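Local coordinates for protein 5'-nucleotidase SurE (Aquifex aeolicus, PDB 2WQK) that probably hydrolyses nucleoside 5'-monophosphates to nucleosides and phosphate, using one divalent metal ion per subunit, at residues G92-P97 with A124-G129; G100-Y105 with T216-V221; E136-V141 with V162-L167. One frame throughout, in Å; residues are numbered along the deposited sequence.

Contact 1: residues G92-P97 with A124-G129. With NA (sodium ion), chain D; SO4 (sulfate ion), chain C.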
ATOM      1  N   GLY A  92      10.745 -19.678   4.830  1.00  9.66           N
ATOM      2  CA  GLY A  92       9.548 -20.192   5.498  1.00 10.94           C
ATOM      3  C   GLY A  92       9.757 -20.266   7.002  1.00 10.99           C
ATOM      4  O   GLY A  92      10.646 -19.600   7.542  1.00 12.06           O
ATOM      5  N   ILE A  93       8.906 -21.038   7.692  1.00 12.04           N
ATOM      6  CA  ILE A  93       7.752 -21.744   7.183  1.00 12.36           C
ATOM      7  C   ILE A  93       6.616 -20.798   6.981  1.00 11.56           C
ATOM      8  O   ILE A  93       6.201 -20.092   7.893  1.00 12.82           O
ATOM      9  CB  ILE A  93       7.260 -22.811   8.198  1.00 12.41           C
ATOM     10  CG1 ILE A  93       8.376 -23.809   8.516  1.00 13.26           C
ATOM     11  CG2 ILE A  93       5.985 -23.518   7.668  1.00 13.52           C
ATOM     12  CD1 ILE A  93       8.255 -24.466   9.920  1.00 14.42           C
ATOM     13  N   ASN A  94       6.105 -20.753   5.744  1.00 11.57           N
ATOM     14  CA  ASN A  94       5.005 -19.864   5.444  1.00 12.50           C
ATOM     15  C   ASN A  94       3.735 -20.199   6.197  1.00 13.61           C
ATOM     16  O   ASN A  94       3.426 -21.350   6.379  1.00 14.11           O
ATOM     17  CB  ASN A  94       4.667 -19.860   3.936  1.00 12.55           C
ATOM     18  CG  ASN A  94       3.814 -18.642   3.532  1.00 13.15           C
ATOM     19  OD1 ASN A  94       4.163 -17.503   3.845  1.00 13.80           O
ATOM     20  ND2 ASN A  94       2.683 -18.901   2.829  1.00 14.64           N
ATOM     21  N   GLU A  95       3.011 -19.147   6.556  1.00 15.40           N
ATOM     22  CA  GLU A  95       1.705 -19.273   7.161  0.70 17.17           C
ATOM     23  C   GLU A  95       0.702 -19.445   6.011  1.00 18.32           C
ATOM     24  O   GLU A  95       0.050 -18.475   5.560  1.00 21.80           O
ATOM     25  CB  GLU A  95       1.368 -18.020   7.966  0.70 17.87           C
ATOM     26  CG  GLU A  95       2.318 -17.661   9.071  0.70 20.98           C
ATOM     27  CD  GLU A  95       2.005 -16.283   9.657  0.70 25.11           C
ATOM     28  OE1 GLU A  95       1.310 -15.458   8.981  0.70 29.47           O
ATOM     29  OE2 GLU A  95       2.440 -16.033  10.794  0.70 24.75           O
ATOM     30  N   GLY A  96       0.649 -20.640   5.480  1.00 16.77           N
ATOM     31  CA  GLY A  96      -0.306 -21.040   4.470  1.00 15.74           C
ATOM     32  C   GLY A  96       0.437 -21.699   3.328  1.00 14.70           C
ATOM     33  O   GLY A  96       1.669 -21.599   3.228  1.00 14.10           O
ATOM     34  N   PRO A  97      -0.289 -22.431   2.483  1.00 14.99           N
ATOM     35  CA  PRO A  97       0.342 -23.191   1.412  1.00 14.43           C
ATOM     36  C   PRO A  97       0.812 -22.372   0.224  1.00 13.67           C
ATOM     37  O   PRO A  97       0.332 -21.249   0.004  1.00 14.18           O
ATOM     38  CB  PRO A  97      -0.747 -24.161   0.969  1.00 15.58           C
ATOM     39  CG  PRO A  97      -1.994 -23.417   1.268  1.00 14.95           C
ATOM     40  CD  PRO A  97      -1.750 -22.568   2.501  1.00 15.32           C
ATOM     41  N   ALA A 124      12.064 -23.782  -0.164  1.00  9.55           N
ATOM     42  CA  ALA A 124      10.910 -23.039   0.397  1.00  9.77           C
ATOM     43  C   ALA A 124      10.055 -24.045   1.198  1.00  9.42           C
ATOM     44  O   ALA A 124       9.838 -25.158   0.700  1.00 10.48           O
ATOM     45  CB  ALA A 124      10.031 -22.427  -0.720  1.00 10.96           C
ATOM     46  N   PHE A 125       9.556 -23.626   2.378  1.00  9.98           N
ATOM     47  CA  PHE A 125       8.679 -24.468   3.186  1.00  9.99           C
ATOM     48  C   PHE A 125       7.413 -23.670   3.483  1.00 10.50           C
ATOM     49  O   PHE A 125       7.485 -22.524   3.953  1.00 11.20           O
ATOM     50  CB  PHE A 125       9.353 -24.736   4.542  1.00 10.37           C
ATOM     51  CG  PHE A 125      10.643 -25.539   4.455  1.00 11.26           C
ATOM     52  CD1 PHE A 125      10.600 -26.916   4.275  1.00 12.97           C
ATOM     53  CD2 PHE A 125      11.882 -24.942   4.631  1.00 12.44           C
ATOM     54  CE1 PHE A 125      11.772 -27.666   4.224  1.00 14.05           C
ATOM     55  CE2 PHE A 125      13.053 -25.707   4.590  1.00 14.54           C
ATOM     56  CZ  PHE A 125      12.988 -27.038   4.392  1.00 14.19           C
ATOM     57  N   SER A 126       6.266 -24.315   3.262  1.00 11.12           N
ATOM     58  CA  SER A 126       4.951 -23.722   3.517  1.00 11.71           C
ATOM     59  C   SER A 126       4.060 -24.740   4.225  1.00 12.22           C
ATOM     60  O   SER A 126       4.142 -25.921   3.937  1.00 12.99           O
ATOM     61  CB  SER A 126       4.302 -23.314   2.185  1.00 11.23           C
ATOM     62  OG  SER A 126       5.123 -22.374   1.528  1.00 11.88           O
ATOM     63  N   ALA A 127       3.238 -24.231   5.152  1.00 13.29           N
ATOM     64  CA  ALA A 127       2.260 -25.029   5.911  1.00 13.96           C
ATOM     65  C   ALA A 127       0.907 -25.112   5.185  1.00 15.42           C
ATOM     66  O   ALA A 127       0.304 -24.075   4.899  1.00 16.29           O
ATOM     67  CB  ALA A 127       2.052 -24.395   7.314  1.00 13.89           C
ATOM     68  N   PHE A 128       0.432 -26.330   4.963  1.00 16.75           N
ATOM     69  CA  PHE A 128      -0.884 -26.562   4.370  1.00 17.92           C
ATOM     70  C   PHE A 128      -1.875 -26.663   5.509  1.00 20.75           C
ATOM     71  O   PHE A 128      -2.127 -27.751   6.064  1.00 22.52           O
ATOM     72  CB  PHE A 128      -0.901 -27.822   3.517  1.00 18.27           C
ATOM     73  CG  PHE A 128      -2.267 -28.138   2.928  1.00 19.05           C
ATOM     74  CD1 PHE A 128      -2.788 -27.345   1.903  1.00 18.75           C
ATOM     75  CD2 PHE A 128      -2.984 -29.242   3.343  1.00 19.42           C
ATOM     76  CE1 PHE A 128      -3.982 -27.609   1.317  1.00 21.13           C
ATOM     77  CE2 PHE A 128      -4.205 -29.528   2.752  1.00 20.00           C
ATOM     78  CZ  PHE A 128      -4.700 -28.711   1.745  1.00 20.09           C
ATOM     79  N   GLY A 129      -2.353 -25.486   5.877  1.00 23.68           N
ATOM     80  CA  GLY A 129      -3.337 -25.300   6.953  1.00 26.96           C
ATOM     81  C   GLY A 129      -3.779 -23.859   6.927  1.00 29.19           C
ATOM     82  O   GLY A 129      -3.151 -22.997   6.266  1.00 29.83           O
TER
HETATM   83 NA    NA D 254       3.000 -15.509   3.595  1.00 16.70          NA
HETATM   84  S   SO4 C 252       3.596 -15.950   0.570  1.00 15.81           S
HETATM   85  O1  SO4 C 252       2.322 -16.394   1.132  1.00 19.01           O
HETATM   86  O2  SO4 C 252       4.294 -15.163   1.636  1.00 17.97           O
HETATM   87  O3  SO4 C 252       4.431 -17.054   0.260  1.00 12.87           O
HETATM   88  O4  SO4 C 252       3.405 -15.081  -0.634  1.00 16.67           O
HETATM   89  O   HOH W   1       0.712 -16.272   4.016  1.00 26.37           O

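Contact 2: residues G100-Y105 with T216-V221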
ATOM      1  N   GLY A 100       0.686 -25.447  -6.635  1.00 13.06           N
ATOM      2  CA  GLY A 100       0.133 -25.321  -7.971  1.00 14.57           C
ATOM      3  C   GLY A 100       0.520 -24.029  -8.654  1.00 16.85           C
ATOM      4  O   GLY A 100       1.620 -23.499  -8.499  1.00 14.94           O
ATOM      5  N   GLU A 101      -0.446 -23.489  -9.377  1.00 20.01           N
ATOM      6  CA  GLU A 101      -0.249 -22.286 -10.185  0.50 21.05           C
ATOM      7  C   GLU A 101       0.126 -21.083  -9.377  1.00 21.12           C
ATOM      8  O   GLU A 101       0.805 -20.130  -9.848  1.00 24.06           O
ATOM      9  CB  GLU A 101      -1.549 -21.943 -10.941  0.50 21.53           C
ATOM     10  CG  GLU A 101      -1.937 -22.958 -11.974  0.50 22.87           C
ATOM     11  CD  GLU A 101      -0.827 -23.238 -12.978  0.50 25.69           C
ATOM     12  OE1 GLU A 101       0.176 -22.487 -13.015  0.50 27.61           O
ATOM     13  OE2 GLU A 101      -0.962 -24.220 -13.738  0.50 28.89           O
ATOM     14  N   ASP A 102      -0.311 -21.070  -8.124  1.00 20.19           N
ATOM     15  CA  ASP A 102      -0.075 -19.931  -7.242  1.00 21.36           C
ATOM     16  C   ASP A 102       1.405 -19.736  -6.745  1.00 18.50           C
ATOM     17  O   ASP A 102       1.776 -18.712  -6.147  1.00 17.81           O
ATOM     18  CB  ASP A 102      -1.158 -19.970  -6.178  1.00 24.26           C
ATOM     19  CG  ASP A 102      -2.574 -19.789  -6.808  1.00 27.89           C
ATOM     20  OD1 ASP A 102      -2.755 -18.842  -7.628  1.00 32.80           O
ATOM     21  OD2 ASP A 102      -3.485 -20.593  -6.527  1.00 34.62           O
ATOM     22  N   ILE A 103       2.255 -20.695  -7.072  1.00 16.14           N
ATOM     23  CA  ILE A 103       3.691 -20.605  -6.742  1.00 15.24           C
ATOM     24  C   ILE A 103       4.327 -19.319  -7.317  1.00 14.80           C
ATOM     25  O   ILE A 103       5.164 -18.680  -6.688  1.00 14.98           O
ATOM     26  CB  ILE A 103       4.394 -21.866  -7.237  1.00 16.40           C
ATOM     27  CG1 ILE A 103       3.977 -23.078  -6.396  1.00 17.20           C
ATOM     28  CG2 ILE A 103       5.908 -21.750  -7.269  1.00 18.27           C
ATOM     29  CD1 ILE A 103       4.373 -24.431  -7.071  1.00 20.20           C
ATOM     30  N   THR A 104       3.912 -18.917  -8.522  1.00 15.41           N
ATOM     31  CA  THR A 104       4.432 -17.721  -9.192  0.50 15.72           C
ATOM     32  C   THR A 104       4.300 -16.439  -8.392  1.00 15.79           C
ATOM     33  O   THR A 104       5.082 -15.521  -8.541  1.00 18.61           O
ATOM     34  CB  THR A 104       3.677 -17.496 -10.518  0.50 15.84           C
ATOM     35  OG1 THR A 104       3.922 -18.625 -11.364  0.50 19.45           O
ATOM     36  CG2 THR A 104       4.143 -16.230 -11.173  0.50 16.60           C
ATOM     37  N   TYR A 105       3.264 -16.367  -7.557  1.00 14.05           N
ATOM     38  CA  TYR A 105       2.950 -15.177  -6.803  1.00 13.83           C
ATOM     39  C   TYR A 105       3.489 -15.193  -5.363  1.00 13.41           C
ATOM     40  O   TYR A 105       3.285 -14.253  -4.584  1.00 15.36           O
ATOM     41  CB  TYR A 105       1.428 -15.008  -6.750  1.00 13.47           C
ATOM     42  CG  TYR A 105       0.789 -14.876  -8.127  1.00 12.32           C
ATOM     43  CD1 TYR A 105       1.047 -13.792  -8.919  1.00 11.96           C
ATOM     44  CD2 TYR A 105      -0.055 -15.850  -8.608  1.00 15.64           C
ATOM     45  CE1 TYR A 105       0.441 -13.662 -10.171  1.00 12.33           C
ATOM     46  CE2 TYR A 105      -0.670 -15.735  -9.862  1.00 15.07           C
ATOM     47  CZ  TYR A 105      -0.394 -14.639 -10.644  1.00 12.60           C
ATOM     48  OH  TYR A 105      -0.996 -14.502 -11.887  1.00 14.00           O
ATOM     49  N   THR A 216       0.466 -34.929  -7.909  1.00 14.53           N
ATOM     50  CA  THR A 216       0.572 -33.486  -7.713  1.00 14.61           C
ATOM     51  C   THR A 216       0.872 -33.078  -6.260  1.00 13.98           C
ATOM     52  O   THR A 216       0.604 -33.835  -5.297  1.00 14.23           O
ATOM     53  CB  THR A 216      -0.692 -32.743  -8.149  1.00 14.36           C
ATOM     54  OG1 THR A 216      -1.803 -33.091  -7.294  1.00 15.64           O
ATOM     55  CG2 THR A 216      -1.013 -32.987  -9.625  1.00 15.49           C
ATOM     56  N   ASP A 217       1.372 -31.860  -6.103  1.00 12.71           N
ATOM     57  CA  ASP A 217       1.565 -31.264  -4.787  1.00 13.18           C
ATOM     58  C   ASP A 217       0.268 -31.233  -3.970  1.00 13.48           C
ATOM     59  O   ASP A 217       0.239 -31.629  -2.794  1.00 14.04           O
ATOM     60  CB  ASP A 217       2.247 -29.873  -4.899  1.00 12.87           C
ATOM     61  CG  ASP A 217       1.578 -28.882  -5.892  1.00 13.14           C
ATOM     62  OD1 ASP A 217       0.529 -29.196  -6.510  1.00 13.00           O
ATOM     63  OD2 ASP A 217       2.156 -27.746  -5.960  1.00 13.16           O
ATOM     64  N   TYR A 218      -0.812 -30.802  -4.599  1.00 14.27           N
ATOM     65  CA  TYR A 218      -2.109 -30.734  -3.907  1.00 15.85           C
ATOM     66  C   TYR A 218      -2.512 -32.108  -3.389  1.00 15.54           C
ATOM     67  O   TYR A 218      -2.922 -32.256  -2.223  1.00 16.81           O
ATOM     68  CB  TYR A 218      -3.213 -30.280  -4.855  1.00 17.11           C
ATOM     69  CG  TYR A 218      -3.210 -28.852  -5.263  1.00 20.57           C
ATOM     70  CD1 TYR A 218      -3.703 -27.875  -4.429  1.00 23.79           C
ATOM     71  CD2 TYR A 218      -2.767 -28.487  -6.529  1.00 23.12           C
ATOM     72  CE1 TYR A 218      -3.741 -26.526  -4.838  1.00 24.86           C
ATOM     73  CE2 TYR A 218      -2.798 -27.191  -6.921  1.00 24.22           C
ATOM     74  CZ  TYR A 218      -3.310 -26.217  -6.086  1.00 23.56           C
ATOM     75  OH  TYR A 218      -3.288 -24.925  -6.546  1.00 26.69           O
ATOM     76  N   TRP A 219      -2.426 -33.122  -4.244  1.00 15.00           N
ATOM     77  CA  TRP A 219      -2.895 -34.470  -3.806  1.00 15.53           C
ATOM     78  C   TRP A 219      -2.101 -34.936  -2.603  1.00 15.33           C
ATOM     79  O   TRP A 219      -2.662 -35.480  -1.638  1.00 16.98           O
ATOM     80  CB  TRP A 219      -2.794 -35.496  -4.946  1.00 16.85           C
ATOM     81  CG  TRP A 219      -3.374 -36.844  -4.615  1.00 18.82           C
ATOM     82  CD1 TRP A 219      -4.619 -37.301  -4.962  1.00 20.59           C
ATOM     83  CD2 TRP A 219      -2.748 -37.899  -3.866  1.00 20.47           C
ATOM     84  NE1 TRP A 219      -4.793 -38.567  -4.453  1.00 21.58           N
ATOM     85  CE2 TRP A 219      -3.664 -38.966  -3.801  1.00 21.61           C
ATOM     86  CE3 TRP A 219      -1.498 -38.056  -3.261  1.00 20.98           C
ATOM     87  CZ2 TRP A 219      -3.389 -40.136  -3.112  1.00 21.22           C
ATOM     88  CZ3 TRP A 219      -1.221 -39.248  -2.584  1.00 20.90           C
ATOM     89  CH2 TRP A 219      -2.155 -40.267  -2.530  1.00 21.53           C
ATOM     90  N   ALA A 220      -0.785 -34.717  -2.616  1.00 15.48           N
ATOM     91  CA  ALA A 220       0.076 -35.220  -1.535  1.00 13.96           C
ATOM     92  C   ALA A 220      -0.388 -34.619  -0.216  1.00 14.66           C
ATOM     93  O   ALA A 220      -0.647 -35.361   0.755  1.00 16.00           O
ATOM     94  CB  ALA A 220       1.561 -34.864  -1.824  1.00 14.64           C
ATOM     95  N   VAL A 221      -0.503 -33.296  -0.135  1.00 14.54           N
ATOM     96  CA  VAL A 221      -0.835 -32.653   1.143  1.00 15.39           C
ATOM     97  C   VAL A 221      -2.281 -32.934   1.571  1.00 15.88           C
ATOM     98  O   VAL A 221      -2.539 -33.079   2.776  1.00 16.78           O
ATOM     99  CB  VAL A 221      -0.505 -31.146   1.156  1.00 15.60           C
ATOM    100  CG1 VAL A 221       1.015 -30.963   1.042  1.00 16.68           C
ATOM    101  CG2 VAL A 221      -1.252 -30.390   0.066  1.00 16.67           C
TER
HETATM  102  O   HOH W   2      -3.398 -23.056  -5.013  1.00 42.12           O

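Contact 3: residues E136-V141 with V162-L167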
ATOM      1  N   GLU A 136       5.720 -25.972  15.172  1.00 17.09           N
ATOM      2  CA  GLU A 136       6.809 -26.763  15.745  1.00 17.96           C
ATOM      3  C   GLU A 136       6.812 -28.208  15.302  1.00 17.81           C
ATOM      4  O   GLU A 136       7.887 -28.783  15.148  1.00 19.01           O
ATOM      5  CB  GLU A 136       6.820 -26.682  17.271  1.00 18.91           C
ATOM      6  CG  GLU A 136       7.034 -25.288  17.749  1.00 21.30           C
ATOM      7  CD  GLU A 136       7.194 -25.205  19.256  1.00 27.82           C
ATOM      8  OE1 GLU A 136       6.924 -26.203  19.941  1.00 32.71           O
ATOM      9  OE2 GLU A 136       7.587 -24.135  19.727  1.00 31.40           O
ATOM     10  N   GLU A 137       5.630 -28.795  15.089  1.00 17.45           N
ATOM     11  CA  GLU A 137       5.546 -30.116  14.513  1.00 18.28           C
ATOM     12  C   GLU A 137       6.044 -30.103  13.067  1.00 17.60           C
ATOM     13  O   GLU A 137       6.786 -30.969  12.654  1.00 17.62           O
ATOM     14  CB  GLU A 137       4.115 -30.649  14.538  1.00 18.85           C
ATOM     15  CG  GLU A 137       3.544 -30.854  15.966  1.00 20.21           C
ATOM     16  CD  GLU A 137       4.254 -31.944  16.712  1.00 24.35           C
ATOM     17  OE1 GLU A 137       4.571 -32.987  16.138  1.00 23.65           O
ATOM     18  OE2 GLU A 137       4.493 -31.760  17.923  1.00 32.33           O
ATOM     19  N   ILE A 138       5.613 -29.106  12.309  1.00 17.05           N
ATOM     20  CA  ILE A 138       6.033 -28.989  10.914  1.00 16.02           C
ATOM     21  C   ILE A 138       7.547 -28.834  10.792  1.00 15.29           C
ATOM     22  O   ILE A 138       8.174 -29.412   9.883  1.00 15.06           O
ATOM     23  CB  ILE A 138       5.282 -27.829  10.210  1.00 15.95           C
ATOM     24  CG1 ILE A 138       3.819 -28.234  10.014  1.00 17.86           C
ATOM     25  CG2 ILE A 138       5.929 -27.440   8.853  1.00 16.41           C
ATOM     26  CD1 ILE A 138       2.882 -27.098   9.593  1.00 20.22           C
ATOM     27  N   ALA A 139       8.149 -28.082  11.713  1.00 14.95           N
ATOM     28  CA  ALA A 139       9.599 -27.850  11.646  1.00 14.94           C
ATOM     29  C   ALA A 139      10.382 -29.138  11.740  1.00 15.85           C
ATOM     30  O   ALA A 139      11.468 -29.258  11.191  1.00 15.77           O
ATOM     31  CB  ALA A 139      10.081 -26.846  12.726  1.00 14.88           C
ATOM     32  N   LYS A 140       9.826 -30.125  12.459  1.00 16.90           N
ATOM     33  CA  LYS A 140      10.525 -31.408  12.585  1.00 17.88           C
ATOM     34  C   LYS A 140      10.746 -32.072  11.220  1.00 17.77           C
ATOM     35  O   LYS A 140      11.836 -32.576  10.953  1.00 19.70           O
ATOM     36  CB  LYS A 140       9.756 -32.367  13.510  1.00 19.24           C
ATOM     37  CG  LYS A 140       9.640 -31.840  14.931  1.00 22.56           C
ATOM     38  CD  LYS A 140       8.709 -32.710  15.773  1.00 26.33           C
ATOM     39  CE  LYS A 140       8.588 -32.180  17.173  1.00 28.57           C
ATOM     40  NZ  LYS A 140       7.542 -32.991  17.925  1.00 31.28           N
ATOM     41  N   VAL A 141       9.728 -32.051  10.344  1.00 17.09           N
ATOM     42  CA  VAL A 141       9.943 -32.671   9.053  1.00 18.00           C
ATOM     43  C   VAL A 141      10.835 -31.760   8.162  1.00 16.33           C
ATOM     44  O   VAL A 141      11.630 -32.270   7.382  1.00 16.45           O
ATOM     45  CB  VAL A 141       8.661 -33.189   8.408  1.00 19.90           C
ATOM     46  CG1 VAL A 141       7.874 -32.082   7.854  1.00 21.71           C
ATOM     47  CG2 VAL A 141       9.005 -34.296   7.374  1.00 23.08           C
ATOM     48  N   VAL A 162       8.446 -27.006  -0.845  1.00 10.18           N
ATOM     49  CA  VAL A 162       7.946 -28.030   0.104  1.00 10.88           C
ATOM     50  C   VAL A 162       6.702 -27.524   0.794  1.00 10.78           C
ATOM     51  O   VAL A 162       6.694 -26.392   1.299  1.00 11.29           O
ATOM     52  CB  VAL A 162       9.031 -28.374   1.150  1.00 10.27           C
ATOM     53  CG1 VAL A 162       8.526 -29.457   2.121  1.00 12.30           C
ATOM     54  CG2 VAL A 162      10.331 -28.818   0.461  1.00 12.90           C
ATOM     55  N   ASN A 163       5.634 -28.343   0.791  1.00 11.81           N
ATOM     56  CA  ASN A 163       4.417 -28.026   1.550  1.00 11.16           C
ATOM     57  C   ASN A 163       4.200 -29.166   2.540  1.00 12.29           C
ATOM     58  O   ASN A 163       4.318 -30.342   2.160  1.00 12.08           O
ATOM     59  CB  ASN A 163       3.196 -27.883   0.637  1.00 11.88           C
ATOM     60  CG  ASN A 163       3.182 -26.538  -0.078  1.00 11.79           C
ATOM     61  OD1 ASN A 163       2.474 -25.611   0.344  1.00 13.10           O
ATOM     62  ND2 ASN A 163       3.979 -26.430  -1.188  1.00 12.65           N
ATOM     63  N   ILE A 164       3.855 -28.794   3.767  1.00 12.32           N
ATOM     64  CA  ILE A 164       3.686 -29.786   4.847  1.00 13.26           C
ATOM     65  C   ILE A 164       2.286 -29.690   5.409  1.00 14.35           C
ATOM     66  O   ILE A 164       1.853 -28.627   5.803  1.00 15.86           O
ATOM     67  CB  ILE A 164       4.691 -29.559   5.996  1.00 13.45           C
ATOM     68  CG1 ILE A 164       6.132 -29.406   5.491  1.00 14.19           C
ATOM     69  CG2 ILE A 164       4.569 -30.666   7.064  1.00 14.27           C
ATOM     70  CD1 ILE A 164       6.542 -27.904   5.208  1.00 17.13           C
ATOM     71  N   PRO A 165       1.571 -30.826   5.464  1.00 15.66           N
ATOM     72  CA  PRO A 165       0.256 -30.836   6.113  1.00 16.26           C
ATOM     73  C   PRO A 165       0.291 -30.413   7.582  1.00 16.96           C
ATOM     74  O   PRO A 165       1.279 -30.649   8.271  1.00 17.69           O
ATOM     75  CB  PRO A 165      -0.143 -32.324   6.069  1.00 17.79           C
ATOM     76  CG  PRO A 165       0.679 -32.998   5.160  1.00 18.78           C
ATOM     77  CD  PRO A 165       1.934 -32.144   4.939  1.00 15.44           C
ATOM     78  N   ASN A 166      -0.814 -29.832   8.046  1.00 18.22           N
ATOM     79  CA  ASN A 166      -0.929 -29.420   9.430  1.00 18.37           C
ATOM     80  C   ASN A 166      -1.296 -30.599  10.304  1.00 20.21           C
ATOM     81  O   ASN A 166      -2.450 -30.735  10.727  1.00 21.61           O
ATOM     82  CB  ASN A 166      -1.951 -28.309   9.581  1.00 18.72           C
ATOM     83  CG  ASN A 166      -1.948 -27.706  10.955  1.00 19.35           C
ATOM     84  OD1 ASN A 166      -0.935 -27.739  11.635  1.00 21.61           O
ATOM     85  ND2 ASN A 166      -3.084 -27.133  11.367  1.00 22.29           N
ATOM     86  N   LEU A 167      -0.312 -31.460  10.515  1.00 20.15           N
ATOM     87  CA  LEU A 167      -0.464 -32.655  11.325  1.00 21.12           C
ATOM     88  C   LEU A 167       0.659 -32.760  12.329  1.00 21.25           C
ATOM     89  O   LEU A 167       1.760 -32.230  12.136  1.00 22.09           O
ATOM     90  CB  LEU A 167      -0.403 -33.882  10.425  1.00 21.14           C
ATOM     91  CG  LEU A 167      -1.535 -34.105   9.425  1.00 22.14           C
ATOM     92  CD1 LEU A 167      -1.169 -35.189   8.406  1.00 22.45           C
ATOM     93  CD2 LEU A 167      -2.831 -34.462  10.143  1.00 24.63           C
TER

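Contact 1: residues G92-P97 with A124-G129
Strands 88-94 and 122-128 are the neighbouring parallel strands of a beta-alpha-beta unit, and where they end Asn94 pairs with Ser126 beside the metal site. Asn94 supplies both rungs: its N donates to Phe125 O at 2.9 Å, and its O accepts from Ala127 N at 3.1 Å. Gly92 and Gly96 both adopt backbone angles suited to glycine alone, and at Gly92 a CB would strike Phe125 O; the peptide from Gly92 to Ile93 is cis.

The Asn94 and Ser126 side chains lie on the same face of the sheet, the CB of Asn94 3.5 Å from Ser126 OG, whose hydroxyl is bonded to Asn98. A chi1 of -163° carries the Asn94 amide away from its backbone N to the sodium ion, which OD1 binds at 2.3 Å. Asn94 ND2 donates to Gly96 O at 2.9 Å, approaching from above that carbonyl's plane, and weakly to sulfate O1; together these bonds probably hold the amide with its oxygen toward the metal. Asp10, Ser40, a water and two sulfate oxygens complete the coordination, and Glu95 N steadies Asp10 OD2.

Away from the metal, Ile93 CG2 rests on Ala127 CB at 4.0 Å, apolar surface that helix 135-152 packs against. Farther along, Pro97 CB abuts the edge of the Phe128 ring at 3.9 Å from CD1, in its plane.

The sulfate probably marks where a substrate phosphate would sit. Placing the site at the carboxyl ends of parallel strands is typical of Rossmann-like alpha/beta enzymes, and here Asn94 brings a metal ligand to that edge.

Contact 2: residues G100-Y105 with T216-V221
A chi1 of 51° sets Asp217 CG between its own backbone N and carbonyl carbon, folding the carboxylate back over the start of its helix while facing Gly100; in Tyr218 a chi1 of -72° turns the ring to the same glycine. Gly100 N donates to Asp217 OD2 at 2.8 Å, nearly straight (171°), on the syn side of the oxygen. Asp217 OD1 accepts from Tyr218 N at 2.8 Å, in a bent bond from above the carboxylate plane, and from Gly181 N. Tyr218 CE2 lies 3.6 Å from Gly100 CA, where any CB would collide with the hydroxyl, so glycine suits the spot.

Helix 217-222 begins here: Thr216 is its N-cap, OG1 accepting from Trp219 N at 3.1 Å, and an aspartate in the first turn probably gains from the helix's positive end. Replacing Asp217 by alanine removes both oxygens and would probably leave the buried Gly100 N-H without its acceptor and Gly181 N without this partner.

Tyr218 OH is bonded to Lys182 O, and Asp102 OD1 forms a salt bridge with Arg183. From the far end of the 3-10 segment 101-105, Tyr105 OH reaches Glu114 of the second subunit.

Contact 3: residues E136-V141 with V162-L167
Ile138 and Ile164 meet at the heart of the contact, where helix 135-152 packs on strand 158-165 within the beta-alpha-beta unit 122-128, 135-152, 158-165, their side chains crossing at a slant. Ile138 CG2 lies 3.7 Å from Ile164 CD1, while Ile138 CG1 reaches Ile164 CG2 at 3.9 Å, so each isoleucine uses both of its branches on the other. Ile164 has a chi2 of 92°, off the staggered values, which probably costs a little torsional strain, and CD1 then lies against Ile138. One turn on, Val141 slides past Ile164 in the opposite sense, its CG1 3.7 Å from Ile164 CG2; a chi1 of 76° places that methyl between the backbone N and carbonyl carbon. Beta-branched residues suit this seam because each carries two carbon branches close to the backbone.

Next to this core, carbonyls at and just past the strand's end take apolar neighbours: Pro165 O is 3.9 Å from Ile138 CG1, and Leu167 O is 3.7 Å from Glu137 CB. Glu137 bends at chi2, and its carboxylate forms a salt bridge along the helix, Lys140 NZ standing 3.3 Å from Glu137 OE2 and above the carboxylate plane. Its OE1 accepts from Tyr169 N, which ties the helix to the chain following the strand.

Farther out, Asn166 centres an inverse gamma turn that carries the chain away after Pro165; its OD1 accepts from Met134 N and its ND2 donates to Asn132 O, clamping this turn to the loop before helix 135-152. Ile93 and Ala127 lie against Ile138, and Val226 touches both Val141 and Ile164, so the seam continues into the neighbouring strands.

No hydrogen bond joins the two segments directly: their buried middle holds by close apolar fit, so direction is probably set more by the polar groups at its margin.

How the contacts relate
Going from the N terminus, the first segment met is 92-97; the chain then runs through 100-105 and helix 107-117, and returns as 124-129, where contact 1 closes the first loop. Contact 2 opened within that loop and closes only at 216-221, so the two cross. Contact 3 begins after contact 1 has closed and ends at 162-167, wholly within the span of contact 2. Contacts 1 and 3 belong to successive beta-alpha-beta units and share the sheet: strands 122-128 and 158-165 pair side by side, with Phe128 N to Ile164 O a probable hydrogen bond. Contact 2 brings helix 217-222 back to the loop between strand 88-94 and helix 107-117, and its Val221 packs against both Phe128 and Asn163.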